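Local coordinates for protein TetR-family transcriptional regulator (Streptomyces coelicolor A3, PDB 2QIB) that probably binds cis-regulatory DNA as a transcription factor of the TetR family, through an N-terminal helix-turn-helix region, at residues L23-F26 against S27-S30; G56-S59 against L60-A64. All coordinates share one frame; numbering follows the deposited sequence.

Contact 1 of 2, residues L23-F26 against S27-S30; sequences LDLF and SRRS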
loop_
_atom_site.group_PDB
_atom_site.type_symbol
_atom_site.label_atom_id
_atom_site.label_comp_id
_atom_site.label_asym_id
_atom_site.label_seq_id
_atom_site.Cartn_x
_atom_site.Cartn_y
_atom_site.Cartn_z
ATOM N N LEU A 23 -17.215 -1.085 18.626
ATOM C CA LEU A 23 -16.977 -1.168 17.191
ATOM C C LEU A 23 -17.760 -0.083 16.454
ATOM O O LEU A 23 -17.225 0.571 15.546
ATOM C CB LEU A 23 -17.360 -2.553 16.671
ATOM C CG LEU A 23 -17.048 -2.713 15.169
ATOM C CD1 LEU A 23 -15.625 -2.224 14.779
ATOM C CD2 LEU A 23 -17.218 -4.158 14.823
ATOM N N ASP A 24 -19.006 0.134 16.862
ATOM C CA ASP A 24 -19.812 1.186 16.239
ATOM C C ASP A 24 -19.134 2.575 16.340
ATOM O O ASP A 24 -18.982 3.286 15.356
ATOM C CB ASP A 24 -21.198 1.255 16.879
ATOM C CG ASP A 24 -22.077 2.319 16.228
ATOM O OD1 ASP A 24 -22.185 2.315 14.997
ATOM O OD2 ASP A 24 -22.640 3.168 16.938
ATOM N N LEU A 25 -18.710 2.937 17.546
ATOM C CA LEU A 25 -18.105 4.248 17.782
ATOM C C LEU A 25 -16.740 4.385 17.129
ATOM O O LEU A 25 -16.475 5.410 16.496
ATOM C CB LEU A 25 -18.059 4.581 19.282
ATOM C CG LEU A 25 -19.441 4.703 19.956
ATOM C CD1 LEU A 25 -19.247 5.208 21.397
ATOM C CD2 LEU A 25 -20.369 5.614 19.171
ATOM N N PHE A 26 -15.904 3.347 17.255
ATOM C CA PHE A 26 -14.575 3.350 16.631
ATOM C C PHE A 26 -14.675 3.266 15.106
ATOM O O PHE A 26 -13.692 3.544 14.401
ATOM C CB PHE A 26 -13.714 2.216 17.162
ATOM C CG PHE A 26 -13.202 2.442 18.573
ATOM C CD1 PHE A 26 -12.483 3.612 18.894
ATOM C CD2 PHE A 26 -13.383 1.477 19.566
ATOM C CE1 PHE A 26 -11.966 3.797 20.206
ATOM C CE2 PHE A 26 -12.892 1.647 20.849
ATOM C CZ PHE A 26 -12.187 2.817 21.190
ATOM N N SER A 27 -15.836 2.872 14.585
ATOM C CA SER A 27 -16.026 2.889 13.129
ATOM C C SER A 27 -16.350 4.304 12.659
ATOM O O SER A 27 -15.949 4.716 11.564
ATOM C CB SER A 27 -17.129 1.924 12.683
ATOM O OG SER A 27 -16.683 0.589 12.924
ATOM N N ARG A 28 -17.084 5.045 13.489
ATOM C CA ARG A 28 -17.613 6.360 13.134
ATOM C C ARG A 28 -16.627 7.510 13.250
ATOM O O ARG A 28 -16.795 8.535 12.587
ATOM C CB ARG A 28 -18.831 6.692 14.017
ATOM C CG ARG A 28 -20.033 5.826 13.718
ATOM C CD ARG A 28 -21.029 5.905 14.898
ATOM N NE ARG A 28 -22.055 6.870 14.572
ATOM C CZ ARG A 28 -23.221 6.551 14.023
ATOM N NH1 ARG A 28 -23.535 5.278 13.802
ATOM N NH2 ARG A 28 -24.084 7.507 13.726
ATOM N N ARG A 29 -15.637 7.363 14.123
ATOM C CA ARG A 29 -14.738 8.463 14.440
ATOM C C ARG A 29 -13.346 7.953 14.675
ATOM O O ARG A 29 -13.164 6.789 15.086
ATOM C CB ARG A 29 -15.173 9.154 15.754
ATOM C CG ARG A 29 -16.578 9.690 15.746
ATOM C CD ARG A 29 -16.781 10.686 16.903
ATOM N NE ARG A 29 -16.904 10.052 18.234
ATOM C CZ ARG A 29 -17.992 9.448 18.701
ATOM N NH1 ARG A 29 -19.091 9.328 17.950
ATOM N NH2 ARG A 29 -17.994 8.999 19.953
ATOM N N SER A 30 -12.359 8.825 14.491
ATOM C CA SER A 30 -11.003 8.483 14.888
ATOM C C SER A 30 -10.976 8.188 16.395
ATOM O O SER A 30 -11.799 8.747 17.158
ATOM C CB SER A 30 -10.010 9.593 14.521
ATOM O OG SER A 30 -10.469 10.833 14.996
HETATM O O HOH W 1 -11.553 4.636 15.508
#
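Asp24 O is shared by two amide donors in the last turn of helix 11-28: Arg28 N reaches Asp24 O at 3.2 Å, while the bond from Ser27 N is weak. The methylene CG of Arg28 also rests against this oxygen, 3.2 Å from Asp24 O. The side chains of Asp24 and Arg28 cross obliquely, their carboxylate and guanidinium planes 64° apart. With CG of Asp24 anti to the backbone N (chi1 -179°), its OD1 meets the guanidinium at the edge, near its plane, in a long, weak salt bridge of 3.5 Å to Arg28 NH1.

Leu25 and Arg29 instead lie side by side, Leu25 CD2 4.1 Å from Arg29 NH1. The polar end of Arg29 is held farther on, NE by Glu33 O and NH2 by a salt bridge to Glu38 of helix 36-43. Where the helix ends, one water donates to both Phe26 O (2.6 Å) and Arg29 O (2.7 Å), bridging two acceptors that cannot bond each other. The helix thus closes on weak, partly shared amide bonds, with a water joining two carbonyls at its end and Arg29 tying that end to Glu38 of the predicted helix-turn-helix.

Contact 2 of 2, residues G56-S59 against L60-A64; sequences GKLS and LYEAA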
loop_
_atom_site.group_PDB
_atom_site.type_symbol
_atom_site.label_atom_id
_atom_site.label_comp_id
_atom_site.label_asym_id
_atom_site.label_seq_id
_atom_site.Cartn_x
_atom_site.Cartn_y
_atom_site.Cartn_z
ATOM N N GLY A 56 -8.847 -1.382 29.935
ATOM C CA GLY A 56 -8.572 -0.051 29.411
ATOM C C GLY A 56 -9.102 0.127 27.996
ATOM O O GLY A 56 -9.590 -0.818 27.358
ATOM N N LYS A 57 -8.987 1.359 27.517
ATOM C CA LYS A 57 -9.476 1.717 26.197
ATOM C C LYS A 57 -8.837 0.876 25.093
ATOM O O LYS A 57 -9.536 0.413 24.190
ATOM C CB LYS A 57 -9.266 3.205 25.978
ATOM C CG LYS A 57 -9.810 3.716 24.663
ATOM C CD LYS A 57 -9.595 5.223 24.610
ATOM C CE LYS A 57 -9.846 5.709 23.205
ATOM N NZ LYS A 57 -9.766 7.179 23.130
ATOM N N LEU A 58 -7.531 0.650 25.182
ATOM C CA LEU A 58 -6.841 -0.115 24.130
ATOM C C LEU A 58 -7.378 -1.548 23.992
ATOM O O LEU A 58 -7.566 -2.050 22.870
ATOM C CB LEU A 58 -5.312 -0.103 24.321
ATOM C CG LEU A 58 -4.492 -0.894 23.278
ATOM C CD1 LEU A 58 -4.689 -0.389 21.827
ATOM C CD2 LEU A 58 -3.018 -0.910 23.668
ATOM N N SER A 59 -7.663 -2.204 25.115
ATOM C CA SER A 59 -8.091 -3.593 25.055
ATOM C C SER A 59 -9.474 -3.679 24.383
ATOM O O SER A 59 -9.735 -4.601 23.633
ATOM C CB SER A 59 -8.083 -4.210 26.470
ATOM O OG SER A 59 -9.103 -3.618 27.223
ATOM N N LEU A 60 -10.319 -2.676 24.612
ATOM C CA LEU A 60 -11.642 -2.603 23.985
ATOM C C LEU A 60 -11.511 -2.299 22.496
ATOM O O LEU A 60 -12.178 -2.913 21.650
ATOM C CB LEU A 60 -12.480 -1.537 24.692
ATOM C CG LEU A 60 -13.985 -1.480 24.382
ATOM C CD1 LEU A 60 -14.664 -2.870 24.115
ATOM C CD2 LEU A 60 -14.673 -0.773 25.497
ATOM N N TYR A 61 -10.624 -1.359 22.175
ATOM C CA TYR A 61 -10.331 -1.042 20.772
ATOM C C TYR A 61 -9.851 -2.300 20.054
ATOM O O TYR A 61 -10.290 -2.580 18.946
ATOM C CB TYR A 61 -9.262 0.052 20.667
ATOM C CG TYR A 61 -8.940 0.453 19.240
ATOM C CD1 TYR A 61 -9.704 1.422 18.560
ATOM C CD2 TYR A 61 -7.858 -0.149 18.560
ATOM C CE1 TYR A 61 -9.413 1.769 17.236
ATOM C CE2 TYR A 61 -7.556 0.186 17.221
ATOM C CZ TYR A 61 -8.331 1.153 16.580
ATOM O OH TYR A 61 -8.026 1.522 15.276
ATOM N N GLU A 62 -8.947 -3.058 20.704
ATOM C CA GLU A 62 -8.436 -4.320 20.107
ATOM C C GLU A 62 -9.542 -5.357 19.918
ATOM O O GLU A 62 -9.598 -6.041 18.871
ATOM C CB GLU A 62 -7.252 -4.869 20.941
ATOM C CG GLU A 62 -5.992 -3.998 20.811
ATOM C CD GLU A 62 -4.881 -4.362 21.811
ATOM O OE1 GLU A 62 -5.189 -5.070 22.791
ATOM O OE2 GLU A 62 -3.710 -3.927 21.623
ATOM N N ALA A 63 -10.448 -5.455 20.896
ATOM C CA ALA A 63 -11.569 -6.400 20.821
ATOM C C ALA A 63 -12.522 -6.036 19.666
ATOM O O ALA A 63 -12.955 -6.918 18.890
ATOM C CB ALA A 63 -12.317 -6.471 22.151
ATOM N N ALA A 64 -12.811 -4.748 19.531
ATOM C CA ALA A 64 -13.613 -4.267 18.385
ATOM C C ALA A 64 -12.917 -4.601 17.067
ATOM O O ALA A 64 -13.557 -5.043 16.121
ATOM C CB ALA A 64 -13.811 -2.803 18.478
#
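Gly56 occupies the N-cap of helix 57-75, and from there the backbone winds into regular i to i+4 hydrogen bonding: Tyr61 N bonds to Lys57 O at 2.9 Å, and Glu62 N to Leu58 O at 2.8 Å. This is the opening of the helix that follows the predicted helix-turn-helix motif and that, in TetR-family proteins, leads from the DNA-binding domain to the C-terminal domain.

The capping residue has no side chain to offer, but its carbonyl is well used. Gly56 O takes weak bonds from the amides of Ser59 and Leu60, and a shorter one of 2.8 Å from Ser59 OG. That hydroxyl lies between its own backbone N and carbonyl carbon (chi1 69°), a rotation that folds it back over the first turn toward the cap.

On another flank, Leu58 and Glu62, one turn apart, meet side chain to side chain. The leucine presents its branch point to the carboxylate, CG lying 3.5 Å from Glu62 OE2, with both methyls also close to that oxygen. The glutamate chain rises past the backbone, its CG 3.2 Å from Leu58 O, and extends until OE2 accepts a hydrogen bond from Ser118 OG, just ahead of helix 119-140. Cut back to alanine, Glu62 would lose its carboxylate, which is likely to leave the Ser118 hydroxyl without this acceptor and the Leu58 side chain less firmly packed.

Lys57 leaves the helix on a different side, fully extended, and its NZ binds the carbonyls of Pro31 and Val34. Leu60 packs on Phe54 and on Ala22 of helix 11-28. On the next turn Ala63 N donates to Ser59 O, while the methyl CB of Ala63 sits 3.5 Å from the same oxygen.

Contacts 1 and 2 lie in series along the chain, their centres about 12 Å apart, and bring the end of helix 11-28 against the start of helix 57-75. One part of the join is aromatic: the rings of Phe26 and Tyr61 meet edge-to-face, with Phe26 CD1 3.6 Å from Tyr61 CD1. Phe26 CE1 also touches the aliphatic Lys57 CE at 4.1 Å, and Leu23 CD1 packs 3.7 Å from Ala64 O. Hexaethylene glycol, probably from the crystallisation liquor, lies about 3 Å from the side chain of Phe26 and likewise of Tyr61, whose backbone O is hydrogen-bonded to it; this may mark a pocket where the two contacts meet.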